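Local structure of N-acetylgalactosaminyltransferase 7 (Homo sapiens, 6IWR) at residues H168-R173 against V248-P253; F340-Y345 against Y361-C366; L344-L349 against G433-L438; Y484-M489 against G495-G500; D531-M536 against S562-D567. The protein is a glycosyltransferase of the polypeptide GalNAc-transferase family, pairing a GT-A glycosyltransferase domain with a ricin-type beta-trefoil lectin domain. All blocks are in the same frame, centred on the assembly; numbering follows the deposited sequence.

Contact 1. Residues H168-R173 against V248-P253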
# COMPACT_ATOMS: atom_id res chain seq x y z
N HIS A 168 9.32 -8.55 -32.21
CA HIS A 168 8.87 -9.74 -32.93
C HIS A 168 7.41 -9.60 -33.31
O HIS A 168 7.02 -9.82 -34.47
CB HIS A 168 9.09 -11.01 -32.09
CG HIS A 168 10.46 -11.60 -32.22
ND1 HIS A 168 10.73 -12.73 -32.97
CD2 HIS A 168 11.65 -11.22 -31.69
CE1 HIS A 168 12.02 -13.02 -32.89
NE2 HIS A 168 12.60 -12.12 -32.12
N SER A 169 6.58 -9.19 -32.36
CA SER A 169 5.16 -9.04 -32.63
C SER A 169 4.91 -8.06 -33.77
O SER A 169 4.13 -8.35 -34.68
CB SER A 169 4.46 -8.63 -31.33
OG SER A 169 3.74 -7.43 -31.44
N VAL A 170 5.61 -6.92 -33.78
CA VAL A 170 5.45 -5.93 -34.85
C VAL A 170 5.87 -6.51 -36.19
O VAL A 170 5.17 -6.36 -37.21
CB VAL A 170 6.23 -4.65 -34.53
CG1 VAL A 170 6.28 -3.75 -35.76
CG2 VAL A 170 5.63 -3.93 -33.33
N ILE A 171 7.04 -7.17 -36.21
CA ILE A 171 7.48 -7.87 -37.41
C ILE A 171 6.45 -8.92 -37.83
O ILE A 171 6.11 -9.05 -39.01
CB ILE A 171 8.87 -8.48 -37.16
CG1 ILE A 171 9.87 -7.37 -36.79
CG2 ILE A 171 9.35 -9.27 -38.36
CD1 ILE A 171 10.90 -7.10 -37.87
N LYS A 172 5.88 -9.64 -36.86
CA LYS A 172 5.02 -10.76 -37.25
C LYS A 172 3.71 -10.30 -37.88
O LYS A 172 3.24 -10.92 -38.84
CB LYS A 172 4.72 -11.66 -36.05
CG LYS A 172 4.19 -13.00 -36.48
CD LYS A 172 4.16 -14.00 -35.33
CE LYS A 172 3.63 -15.34 -35.76
NZ LYS A 172 3.32 -16.19 -34.58
N ARG A 173 3.09 -9.25 -37.37
CA ARG A 173 1.71 -8.97 -37.77
C ARG A 173 1.60 -7.72 -38.63
O ARG A 173 0.49 -7.22 -38.85
CB ARG A 173 0.84 -8.86 -36.53
CG ARG A 173 1.06 -10.02 -35.60
CD ARG A 173 0.05 -10.03 -34.50
NE ARG A 173 0.10 -11.32 -33.83
CZ ARG A 173 0.75 -11.57 -32.69
NH1 ARG A 173 0.73 -12.79 -32.18
NH2 ARG A 173 1.41 -10.60 -32.07
N VAL A 248 -3.76 -8.68 -34.39
CA VAL A 248 -3.66 -8.99 -35.82
C VAL A 248 -4.46 -7.98 -36.61
O VAL A 248 -5.54 -7.54 -36.19
CB VAL A 248 -4.07 -10.45 -36.17
CG1 VAL A 248 -3.82 -11.42 -35.03
CG2 VAL A 248 -5.48 -10.55 -36.75
N ASN A 249 -3.92 -7.60 -37.77
CA ASN A 249 -4.43 -6.51 -38.59
C ASN A 249 -4.63 -5.25 -37.76
O ASN A 249 -5.71 -4.65 -37.76
CB ASN A 249 -5.72 -6.90 -39.30
CG ASN A 249 -6.13 -5.88 -40.31
OD1 ASN A 249 -5.29 -5.13 -40.81
ND2 ASN A 249 -7.41 -5.82 -40.63
N TRP A 250 -3.56 -4.83 -37.06
CA TRP A 250 -3.58 -3.58 -36.32
C TRP A 250 -3.22 -2.40 -37.19
O TRP A 250 -3.55 -1.26 -36.83
CB TRP A 250 -2.59 -3.59 -35.14
CG TRP A 250 -1.15 -3.64 -35.58
CD1 TRP A 250 -0.52 -4.70 -36.16
CD2 TRP A 250 -0.16 -2.59 -35.47
NE1 TRP A 250 0.81 -4.39 -36.41
CE2 TRP A 250 1.05 -3.11 -36.00
CE3 TRP A 250 -0.17 -1.28 -34.96
CZ2 TRP A 250 2.24 -2.36 -36.05
CZ3 TRP A 250 1.02 -0.53 -35.01
CH2 TRP A 250 2.20 -1.08 -35.56
N TYR A 251 -2.57 -2.65 -38.32
CA TYR A 251 -1.91 -1.59 -39.05
C TYR A 251 -2.87 -0.82 -39.94
O TYR A 251 -2.89 0.42 -39.93
CB TYR A 251 -0.76 -2.18 -39.87
CG TYR A 251 0.06 -1.10 -40.52
CD1 TYR A 251 1.12 -0.52 -39.84
CD2 TYR A 251 -0.25 -0.62 -41.81
CE1 TYR A 251 1.87 0.50 -40.42
CE2 TYR A 251 0.48 0.40 -42.39
CZ TYR A 251 1.54 0.96 -41.69
OH TYR A 251 2.29 1.96 -42.24
N ALA A 252 -3.67 -1.51 -40.74
CA ALA A 252 -4.54 -0.82 -41.70
C ALA A 252 -5.57 0.06 -41.00
O ALA A 252 -5.66 1.25 -41.31
CB ALA A 252 -5.19 -1.84 -42.64
N PRO A 253 -6.36 -0.46 -40.07
CA PRO A 253 -7.26 0.42 -39.29
C PRO A 253 -6.55 1.65 -38.71
O PRO A 253 -7.12 2.75 -38.72
CB PRO A 253 -7.78 -0.50 -38.18
CG PRO A 253 -7.21 -1.88 -38.46
CD PRO A 253 -6.11 -1.76 -39.44
O HOH W 1 -2.20 -9.20 -39.02
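R173 on helix 160-173 meets V248 and W250 of the segment leading into helix 251-260, so the contact joins these two helices beside the parallel part of the GT-A sheet. Its van der Waals packing has two patches. In the first, the arginine chain, extended from CG to NE, crosses V248 obliquely, with R173 NE 4.1 Å from V248 CG1 and R173 CD 4.0 Å from V248 N. The second is apolar: V170 CG1 comes within 4.3 Å of W250 CZ2, and both side chains also rest on strand 236-240. The charged end of R173 is used otherwise: its NH1 forms a salt bridge to E81.

The polar part holds no direct hydrogen bond between the segments. R173 O stands at the edge of the W250 ring, near its plane, yet 3.8 Å from W250 NE1, which instead bonds to T174 OG1. The indole gets to this carbonyl because CG of W250 is set between its own backbone N and carbonyl carbon (chi1 67°). One water spans the backbones, accepting from N249 N at 2.7 Å and giving a weak bond to R173 O at 3.3 Å.

Contact 2. Residues F340-Y345 against Y361-C366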
# COMPACT_ATOMS: atom_id res chain seq x y z
N PHE A 340 5.96 17.14 -36.61
CA PHE A 340 6.93 18.23 -36.60
C PHE A 340 6.24 19.58 -36.73
O PHE A 340 6.59 20.53 -36.01
CB PHE A 340 8.00 18.03 -37.67
CG PHE A 340 9.06 17.09 -37.24
CD1 PHE A 340 10.17 17.53 -36.52
CD2 PHE A 340 8.93 15.73 -37.48
CE1 PHE A 340 11.14 16.64 -36.08
CE2 PHE A 340 9.88 14.84 -37.05
CZ PHE A 340 11.00 15.30 -36.35
N GLU A 341 5.18 19.68 -37.52
CA GLU A 341 4.47 20.94 -37.61
C GLU A 341 3.92 21.35 -36.24
O GLU A 341 3.90 22.52 -35.89
CB GLU A 341 3.36 20.86 -38.66
CG GLU A 341 3.88 20.78 -40.08
CD GLU A 341 2.78 20.66 -41.10
OE1 GLU A 341 2.01 19.69 -41.04
OE2 GLU A 341 2.69 21.55 -41.98
N LEU A 342 3.44 20.37 -35.48
CA LEU A 342 3.12 20.56 -34.07
C LEU A 342 4.42 20.85 -33.33
O LEU A 342 4.46 21.66 -32.41
CB LEU A 342 2.39 19.35 -33.50
CG LEU A 342 0.86 19.30 -33.66
CD1 LEU A 342 0.34 20.31 -34.68
CD2 LEU A 342 0.39 17.90 -34.01
N GLY A 343 5.47 20.17 -33.77
CA GLY A 343 6.84 20.45 -33.38
C GLY A 343 7.37 20.49 -31.96
O GLY A 343 8.01 21.47 -31.60
N LEU A 344 7.18 19.45 -31.16
CA LEU A 344 6.36 18.29 -31.43
C LEU A 344 5.72 18.05 -30.09
O LEU A 344 4.53 18.24 -29.89
CB LEU A 344 7.24 17.09 -31.77
CG LEU A 344 8.38 17.23 -32.77
CD1 LEU A 344 9.72 17.25 -32.06
CD2 LEU A 344 8.33 16.08 -33.76
N TYR A 345 6.57 17.64 -29.15
CA TYR A 345 6.25 17.61 -27.74
C TYR A 345 6.97 18.81 -27.19
O TYR A 345 8.17 18.98 -27.43
CB TYR A 345 6.84 16.36 -27.08
CG TYR A 345 5.92 15.17 -27.01
CD1 TYR A 345 4.55 15.32 -26.86
CD2 TYR A 345 6.43 13.88 -27.08
CE1 TYR A 345 3.72 14.22 -26.79
CE2 TYR A 345 5.61 12.78 -27.01
CZ TYR A 345 4.26 12.95 -26.87
OH TYR A 345 3.46 11.85 -26.80
N TYR A 361 -4.45 18.48 -26.88
CA TYR A 361 -4.99 19.82 -27.06
C TYR A 361 -4.44 20.46 -28.34
O TYR A 361 -5.22 20.97 -29.16
CB TYR A 361 -4.71 20.70 -25.83
CG TYR A 361 -5.14 20.06 -24.51
CD1 TYR A 361 -6.35 19.39 -24.41
CD2 TYR A 361 -4.32 20.12 -23.39
CE1 TYR A 361 -6.73 18.81 -23.22
CE2 TYR A 361 -4.68 19.54 -22.20
CZ TYR A 361 -5.89 18.89 -22.10
OH TYR A 361 -6.26 18.30 -20.91
N LYS A 362 -3.11 20.40 -28.56
CA LYS A 362 -2.56 20.91 -29.82
C LYS A 362 -3.33 20.38 -31.03
O LYS A 362 -3.74 21.15 -31.91
CB LYS A 362 -1.07 20.57 -29.98
CG LYS A 362 -0.15 21.43 -29.16
CD LYS A 362 1.21 21.60 -29.78
CE LYS A 362 2.16 20.49 -29.38
NZ LYS A 362 3.49 21.04 -29.01
N ILE A 363 -3.49 19.06 -31.12
CA ILE A 363 -4.10 18.50 -32.32
C ILE A 363 -5.51 19.05 -32.49
O ILE A 363 -5.91 19.49 -33.59
CB ILE A 363 -4.12 16.97 -32.25
CG1 ILE A 363 -2.72 16.42 -32.41
CG2 ILE A 363 -5.04 16.42 -33.31
CD1 ILE A 363 -2.64 14.92 -32.20
N TRP A 364 -6.29 19.03 -31.42
CA TRP A 364 -7.70 19.37 -31.53
C TRP A 364 -7.88 20.86 -31.78
O TRP A 364 -8.59 21.27 -32.71
CB TRP A 364 -8.43 18.95 -30.27
CG TRP A 364 -8.94 17.55 -30.27
CD1 TRP A 364 -8.67 16.57 -29.35
CD2 TRP A 364 -9.87 16.97 -31.20
NE1 TRP A 364 -9.36 15.44 -29.65
CE2 TRP A 364 -10.10 15.64 -30.78
CE3 TRP A 364 -10.53 17.46 -32.34
CZ2 TRP A 364 -10.94 14.77 -31.48
CZ3 TRP A 364 -11.38 16.61 -33.02
CH2 TRP A 364 -11.58 15.27 -32.59
N GLN A 365 -7.24 21.70 -30.96
CA GLN A 365 -7.46 23.13 -31.04
C GLN A 365 -6.81 23.77 -32.26
O GLN A 365 -7.16 24.89 -32.61
CB GLN A 365 -6.96 23.81 -29.78
CG GLN A 365 -7.86 23.57 -28.59
CD GLN A 365 -7.24 24.08 -27.32
OE1 GLN A 365 -7.10 25.29 -27.13
NE2 GLN A 365 -6.83 23.16 -26.44
N CYS A 366 -5.89 23.08 -32.92
CA CYS A 366 -5.24 23.66 -34.08
C CYS A 366 -5.74 23.04 -35.37
O CYS A 366 -5.07 23.16 -36.40
CB CYS A 366 -3.72 23.56 -33.97
SG CYS A 366 -3.11 24.35 -32.44
O HOH W 2 4.76 23.88 -30.59
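L342 and K362 face each other across the ends of two consecutive helices, 336-342 and 355-365, which follow strand 332-335 of the mixed sheet in what is probably the GT-A-type domain. The first segment shows how a helix terminus can be held by side chains of the next helix. L342, in the last turn of its helix, makes two kinds of contact. Its branch tip CD2 reaches I363 CG1 at 3.8 Å, the two side chains crossing at about a right angle. Its carbonyl O accepts from a water at 2.9 Å, and the same water is weakly linked to K362 NZ; the direct separation of L342 O and K362 NZ is 3.6 Å.

At G343 the chain leaves the helix with positive phi and turns toward L344. There the backbone rather than the side chain does the work: K362 NZ donates to L344 O over 3.1 Å, approaching from above the carbonyl plane, 59° out of it. The lysine reaches this oxygen by bending at chi3 (-87°) and chi4. K362 NZ also forms a salt bridge to E358, so a largely buried ammonium group is shared between a carboxylate and the backbone just past the helix end. The side chain of L344 leans the other way, placing CD2 over the centre of the F340 ring.

Y345 then carries the chain on, its ring packing edge-to-face with F339. Around the two helix ends lie helix 219-230, whose A228 touches F340 and L344, helix 400-412, whose W412 touches K362, and F55 against L342; C366, just past helix 355-365, forms a disulfide with C447.

Contact 3. Residues L344-L349 against G433-L438; sequences LYDPGL and GDISEL
An Asx turn within a type I beta turn, D346 to L349, packs here against the start of helix 436-444, with D346 and L438 as the principal pair. The Asx turn is closed by D346 OD1, which accepts from G348 N at 2.6 Å in a nearly straight bond (167°), met from above the carboxylate plane; the beta turn's own backbone bond, L349 N to D346 O, is weak. With CG of D346 opposite the backbone N (chi1 153°), the acid lies against L438, and the two side chains cross at about a right angle. The methyls of the leucine divide the work: L438 CD1 sits by the carboxylate, 3.3 Å from D346 OD1, whereas L438 CD2 lies against the stem, 3.5 Å from D346 CB. I435 adds a marginal touch through CD1. No hydrogen bond joins the segments, and the acid is satisfied by other means: D346 OD2 forms a salt bridge to R407.

The helix start has an Asx turn of its own. D434 OD1 gathers two donors of one residue, S436 N at 2.9 Å and S436 OG at 2.7 Å, with I435 in the N-cap position.

R407, on helix 400-412, links both sides, since it also bonds to D434 O and touches I435 and L438. On the turn's other flanks, E358 of helix 355-365 accepts from D346 N, and helix 219-230 packs against Y345 and L349.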
# COMPACT_ATOMS: atom_id res chain seq x y z
N LEU A 344 7.18 19.45 -31.16
CA LEU A 344 6.36 18.29 -31.43
C LEU A 344 5.72 18.05 -30.09
O LEU A 344 4.53 18.24 -29.89
CB LEU A 344 7.24 17.09 -31.77
CG LEU A 344 8.38 17.23 -32.77
CD1 LEU A 344 9.72 17.25 -32.06
CD2 LEU A 344 8.33 16.08 -33.76
N TYR A 345 6.57 17.64 -29.15
CA TYR A 345 6.25 17.61 -27.74
C TYR A 345 6.97 18.81 -27.19
O TYR A 345 8.17 18.98 -27.43
CB TYR A 345 6.84 16.36 -27.08
CG TYR A 345 5.92 15.17 -27.01
CD1 TYR A 345 4.55 15.32 -26.86
CD2 TYR A 345 6.43 13.88 -27.08
CE1 TYR A 345 3.72 14.22 -26.79
CE2 TYR A 345 5.61 12.78 -27.01
CZ TYR A 345 4.26 12.95 -26.87
OH TYR A 345 3.46 11.85 -26.80
N ASP A 346 6.26 19.66 -26.47
CA ASP A 346 6.86 20.87 -25.94
C ASP A 346 8.17 20.46 -25.30
O ASP A 346 8.21 19.50 -24.54
CB ASP A 346 5.89 21.51 -24.92
CG ASP A 346 6.59 22.35 -23.87
OD1 ASP A 346 7.71 22.84 -24.12
OD2 ASP A 346 6.01 22.52 -22.78
N PRO A 347 9.24 21.18 -25.61
CA PRO A 347 10.55 20.77 -25.09
C PRO A 347 10.76 21.10 -23.63
O PRO A 347 11.73 20.59 -23.06
CB PRO A 347 11.54 21.54 -25.96
CG PRO A 347 10.76 22.62 -26.57
CD PRO A 347 9.34 22.22 -26.64
N GLY A 348 9.89 21.89 -23.01
CA GLY A 348 10.02 22.14 -21.58
C GLY A 348 9.53 21.01 -20.68
O GLY A 348 9.78 21.04 -19.47
N LEU A 349 8.81 20.04 -21.23
CA LEU A 349 8.32 18.96 -20.40
C LEU A 349 9.49 18.14 -19.91
O LEU A 349 10.30 17.65 -20.71
CB LEU A 349 7.33 18.09 -21.16
CG LEU A 349 5.88 18.58 -21.14
CD1 LEU A 349 5.75 19.97 -20.52
CD2 LEU A 349 5.33 18.55 -22.55
N GLY A 433 8.48 28.00 -16.09
CA GLY A 433 9.48 28.15 -17.13
C GLY A 433 8.99 28.95 -18.30
O GLY A 433 7.84 29.37 -18.38
N ASP A 434 9.87 29.14 -19.27
CA ASP A 434 9.53 29.94 -20.44
C ASP A 434 8.49 29.24 -21.31
O ASP A 434 8.69 28.11 -21.74
CB ASP A 434 10.79 30.20 -21.25
CG ASP A 434 10.59 31.27 -22.28
OD1 ASP A 434 9.43 31.59 -22.61
OD2 ASP A 434 11.61 31.79 -22.78
N ILE A 435 7.37 29.93 -21.58
CA ILE A 435 6.27 29.35 -22.34
C ILE A 435 5.96 30.25 -23.54
O ILE A 435 4.99 30.04 -24.27
CB ILE A 435 5.05 29.09 -21.41
CG1 ILE A 435 4.43 27.75 -21.74
CG2 ILE A 435 3.98 30.20 -21.37
CD1 ILE A 435 5.29 26.62 -21.32
N SER A 436 6.83 31.24 -23.77
CA SER A 436 6.65 32.21 -24.86
C SER A 436 6.42 31.54 -26.21
O SER A 436 5.42 31.79 -26.88
CB SER A 436 7.89 33.11 -24.95
OG SER A 436 8.15 33.71 -23.71
N GLU A 437 7.39 30.74 -26.65
CA GLU A 437 7.30 30.17 -27.99
C GLU A 437 6.04 29.32 -28.13
O GLU A 437 5.37 29.36 -29.16
CB GLU A 437 8.55 29.36 -28.31
CG GLU A 437 9.84 30.14 -28.19
CD GLU A 437 11.08 29.28 -28.41
OE1 GLU A 437 11.56 28.65 -27.45
OE2 GLU A 437 11.59 29.24 -29.55
N LEU A 438 5.69 28.57 -27.08
CA LEU A 438 4.47 27.79 -27.14
C LEU A 438 3.25 28.69 -27.31
O LEU A 438 2.36 28.39 -28.12
CB LEU A 438 4.35 26.92 -25.90
CG LEU A 438 5.23 25.68 -26.05
CD1 LEU A 438 6.10 25.57 -24.84
CD2 LEU A 438 4.37 24.41 -26.21

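Contact 4. Residues Y484-M489 against G495-G500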
# COMPACT_ATOMS: atom_id res chain seq x y z
N TYR A 484 2.48 21.65 15.36
CA TYR A 484 1.74 20.46 15.01
C TYR A 484 0.75 20.78 13.90
O TYR A 484 0.16 21.86 13.88
CB TYR A 484 1.02 19.89 16.21
CG TYR A 484 1.96 19.33 17.24
CD1 TYR A 484 2.68 18.15 17.00
CD2 TYR A 484 2.12 19.95 18.48
CE1 TYR A 484 3.56 17.60 17.97
CE2 TYR A 484 2.98 19.42 19.45
CZ TYR A 484 3.70 18.25 19.18
OH TYR A 484 4.55 17.73 20.14
N CYS A 485 0.62 19.85 12.97
CA CYS A 485 -0.18 19.99 11.77
C CYS A 485 -1.12 18.80 11.64
O CYS A 485 -0.77 17.67 12.03
CB CYS A 485 0.70 20.08 10.50
SG CYS A 485 1.37 21.72 10.15
N ILE A 486 -2.32 19.04 11.13
CA ILE A 486 -3.15 17.92 10.75
C ILE A 486 -2.45 17.25 9.59
O ILE A 486 -1.86 17.91 8.73
CB ILE A 486 -4.58 18.35 10.39
CG1 ILE A 486 -5.24 19.06 11.59
CG2 ILE A 486 -5.39 17.13 9.94
CD1 ILE A 486 -6.69 19.49 11.41
N ASP A 487 -2.44 15.92 9.60
CA ASP A 487 -1.82 15.28 8.46
C ASP A 487 -2.40 13.89 8.24
O ASP A 487 -2.84 13.20 9.17
CB ASP A 487 -0.29 15.35 8.59
CG ASP A 487 0.41 14.01 8.61
OD1 ASP A 487 0.40 13.24 7.62
OD2 ASP A 487 1.09 13.81 9.61
N SER A 488 -2.49 13.55 6.96
CA SER A 488 -3.34 12.47 6.51
C SER A 488 -2.76 11.11 6.86
O SER A 488 -3.49 10.12 6.93
CB SER A 488 -3.49 12.59 5.00
OG SER A 488 -4.63 11.89 4.55
N MET A 489 -1.44 11.04 7.08
CA MET A 489 -0.72 9.77 7.03
C MET A 489 -0.94 9.06 5.70
O MET A 489 -0.82 7.84 5.62
CB MET A 489 -1.12 8.84 8.19
CG MET A 489 -1.00 9.47 9.55
SD MET A 489 0.57 10.29 9.71
CE MET A 489 0.46 10.74 11.44
N GLY A 495 -9.98 6.11 6.46
CA GLY A 495 -8.97 6.27 7.49
C GLY A 495 -9.19 7.53 8.30
O GLY A 495 -9.92 8.45 7.91
N PHE A 496 -8.55 7.58 9.47
CA PHE A 496 -8.68 8.71 10.38
C PHE A 496 -7.44 9.59 10.35
O PHE A 496 -6.31 9.11 10.48
CB PHE A 496 -8.95 8.24 11.80
CG PHE A 496 -10.25 7.56 11.96
CD1 PHE A 496 -11.42 8.24 11.66
CD2 PHE A 496 -10.31 6.25 12.40
CE1 PHE A 496 -12.65 7.62 11.80
CE2 PHE A 496 -11.54 5.61 12.54
CZ PHE A 496 -12.71 6.30 12.24
N VAL A 497 -7.67 10.87 10.18
CA VAL A 497 -6.62 11.87 10.09
C VAL A 497 -6.04 12.08 11.48
O VAL A 497 -6.76 11.96 12.48
CB VAL A 497 -7.22 13.16 9.49
CG1 VAL A 497 -7.26 14.31 10.48
CG2 VAL A 497 -6.53 13.53 8.19
N GLU A 498 -4.74 12.35 11.56
CA GLU A 498 -4.05 12.50 12.83
C GLU A 498 -3.31 13.83 12.90
O GLU A 498 -3.33 14.64 11.95
CB GLU A 498 -3.07 11.35 13.06
CG GLU A 498 -3.59 10.03 12.54
CD GLU A 498 -2.60 8.90 12.74
OE1 GLU A 498 -1.59 9.11 13.44
OE2 GLU A 498 -2.82 7.80 12.18
N LEU A 499 -2.66 14.05 14.03
CA LEU A 499 -1.79 15.20 14.24
C LEU A 499 -0.34 14.76 14.13
O LEU A 499 0.03 13.70 14.65
CB LEU A 499 -2.05 15.85 15.60
CG LEU A 499 -1.57 17.28 15.83
CD1 LEU A 499 -2.52 18.23 15.14
CD2 LEU A 499 -1.42 17.62 17.32
N GLY A 500 0.48 15.55 13.46
CA GLY A 500 1.90 15.27 13.44
C GLY A 500 2.71 16.54 13.43
O GLY A 500 2.18 17.64 13.24
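Y484 and L499 cross at about a right angle, and two more crossings of that kind follow along the hairpin, I486 with V497 and M489 with E498. In the first, L499 CD2 lies 3.5 Å from Y484 CB and oblique to the ring, while G500 O meets the edge of that ring near its plane. In the second, the branch methyls touch, I486 CG2 to V497 CG1 at 3.4 Å; I486 and L499 point to the same face of the sheet, and V575 covers both together with V497. The third is of mixed character. M489 is bent at chi2 (-47°), which folds the thioether back so that CE comes 3.3 Å from E498 OE1 and CG 3.6 Å from OE2 of that same glutamate, whose chain is extended beyond CG. A long, weak ion pair links E498 to K491.

These crossings ride on an antiparallel backbone. C485 and G500 exchange two nearly linear bonds, as do D487 and E498, with I486 and L499 forming the non-hydrogen-bonded pair between them. At D487 an Asx turn follows the paired part: D487 OD1 accepts from M489 N at 2.9 Å.

The C485-C502 disulfide lies on the face shared by C485, D487 and E498. Such a short two-stranded hairpin, with aliphatic side chains turned toward other strands, is a building element of the ricin-type beta-trefoil.

Contact 5. Residues D531-M536 against S562-D567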
# COMPACT_ATOMS: atom_id res chain seq x y z
N ASP A 531 -19.27 6.49 15.02
CA ASP A 531 -19.95 7.26 16.04
C ASP A 531 -18.93 8.18 16.70
O ASP A 531 -19.27 9.03 17.51
CB ASP A 531 -20.63 6.33 17.08
CG ASP A 531 -20.82 4.89 16.57
OD1 ASP A 531 -19.88 4.07 16.71
OD2 ASP A 531 -21.91 4.58 16.03
N GLY A 532 -17.67 7.99 16.33
CA GLY A 532 -16.63 8.80 16.92
C GLY A 532 -16.90 10.30 16.84
O GLY A 532 -17.91 10.79 16.31
N SER A 533 -15.98 11.03 17.46
CA SER A 533 -15.73 12.43 17.19
C SER A 533 -14.48 12.60 16.35
O SER A 533 -13.92 13.70 16.27
CB SER A 533 -15.58 13.20 18.50
OG SER A 533 -16.85 13.55 19.02
N LYS A 534 -13.98 11.50 15.78
CA LYS A 534 -12.81 11.51 14.92
C LYS A 534 -13.17 12.08 13.56
O LYS A 534 -14.32 12.02 13.10
CB LYS A 534 -12.24 10.11 14.74
CG LYS A 534 -11.69 9.48 15.97
CD LYS A 534 -11.93 7.98 15.90
CE LYS A 534 -10.65 7.17 16.05
NZ LYS A 534 -10.84 6.08 17.06
N VAL A 535 -12.15 12.63 12.92
CA VAL A 535 -12.24 13.16 11.57
C VAL A 535 -11.66 12.13 10.62
O VAL A 535 -10.51 11.70 10.77
CB VAL A 535 -11.50 14.49 11.45
CG1 VAL A 535 -11.57 15.02 10.04
CG2 VAL A 535 -12.08 15.45 12.44
N MET A 536 -12.46 11.74 9.65
CA MET A 536 -12.16 10.68 8.72
C MET A 536 -11.91 11.30 7.35
O MET A 536 -12.33 12.42 7.07
CB MET A 536 -13.34 9.71 8.71
CG MET A 536 -13.22 8.45 7.89
SD MET A 536 -14.84 7.65 7.88
CE MET A 536 -15.89 9.09 7.64
N SER A 562 -23.24 19.24 13.23
CA SER A 562 -23.16 19.51 14.66
C SER A 562 -22.81 20.98 14.84
O SER A 562 -22.70 21.74 13.89
CB SER A 562 -22.12 18.62 15.35
OG SER A 562 -20.77 18.96 15.05
N GLY A 563 -22.55 21.42 16.06
CA GLY A 563 -22.06 22.76 16.18
C GLY A 563 -20.55 22.82 16.38
O GLY A 563 -20.02 23.88 16.58
N LYS A 564 -19.89 21.65 16.32
CA LYS A 564 -18.62 21.44 17.02
C LYS A 564 -17.42 22.03 16.29
O LYS A 564 -17.45 22.26 15.07
CB LYS A 564 -18.43 19.94 17.28
CG LYS A 564 -19.49 19.36 18.25
CD LYS A 564 -19.32 17.87 18.41
CE LYS A 564 -20.25 17.27 19.42
NZ LYS A 564 -20.10 15.79 19.38
N CYS A 565 -16.37 22.29 17.06
CA CYS A 565 -15.11 22.88 16.62
C CYS A 565 -14.04 21.80 16.36
O CYS A 565 -13.98 20.78 17.03
CB CYS A 565 -14.59 23.87 17.68
SG CYS A 565 -15.25 25.53 17.65
N LEU A 566 -13.23 22.01 15.32
CA LEU A 566 -12.08 21.14 15.17
C LEU A 566 -11.20 21.27 16.42
O LEU A 566 -10.97 22.38 16.90
CB LEU A 566 -11.32 21.49 13.88
CG LEU A 566 -10.38 20.39 13.35
CD1 LEU A 566 -11.13 19.06 13.28
CD2 LEU A 566 -9.77 20.70 12.01
N ASP A 567 -10.76 20.15 16.98
CA ASP A 567 -9.98 20.16 18.22
C ASP A 567 -8.83 19.18 18.05
O ASP A 567 -8.82 18.35 17.14
CB ASP A 567 -10.82 19.78 19.46
CG ASP A 567 -10.29 20.38 20.80
OD1 ASP A 567 -9.12 20.87 20.89
OD2 ASP A 567 -11.07 20.35 21.78
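V535 and L566 make the close part of this contact, in the ricin-type beta-trefoil domain. V535 CG2 stands 3.8 Å from L566 CD1, and the side chains cross at about a right angle. The leucine gets there with CG opposite its backbone N (chi1 -160°), its CB itself not aimed at the valine. Both residues are buried and both rest on V575 of strand 575-578, with L526 adding to the valine's surroundings and F557 to the leucine's.

Toward solvent the fit is looser. K564, fully extended beyond CG, brings NZ only to 4.0 Å from S533 OG, which is proximity rather than a hydrogen bond. The serine hydroxyl has a weak bond to I577 O instead. Just before the lysine in sequence an ST turn forms, S562 OG accepting from K564 N at 3.1 Å with an angle of 163° at the hydrogen.

Strands 534-539 and 565-568 are not paired with each other here: V535 and L566, nearest by backbone, have CA atoms 8.8 Å apart. Among their backbone partners is F557, bonded to L566. With no hydrogen bond or salt bridge across it, the contact probably rests mainly on burial and van der Waals packing of the V535-L566 pair.

In the fold
From the N terminus, contact 1 comes first, closing a 74-residue excursion through the glycosyltransferase domain. Contacts 2 and 3 then start from the same stretch, sharing L344 and Y345: contact 2 closes a short helix-to-helix connection, and contact 3 a far longer loop reaching helix 436-444. Their centres lie about 12 Å apart, whereas the centre of contact 1 is about 27 Å from that of contact 2. Contacts 4 and 5 follow in series in the lectin domain, a tight hairpin and then a 25-residue loop. They meet directly, through a probable hydrogen bond from V497 to V535 and packing of I486 on L566, while remaining far from contact 1 on the opposite side of the chain's centre.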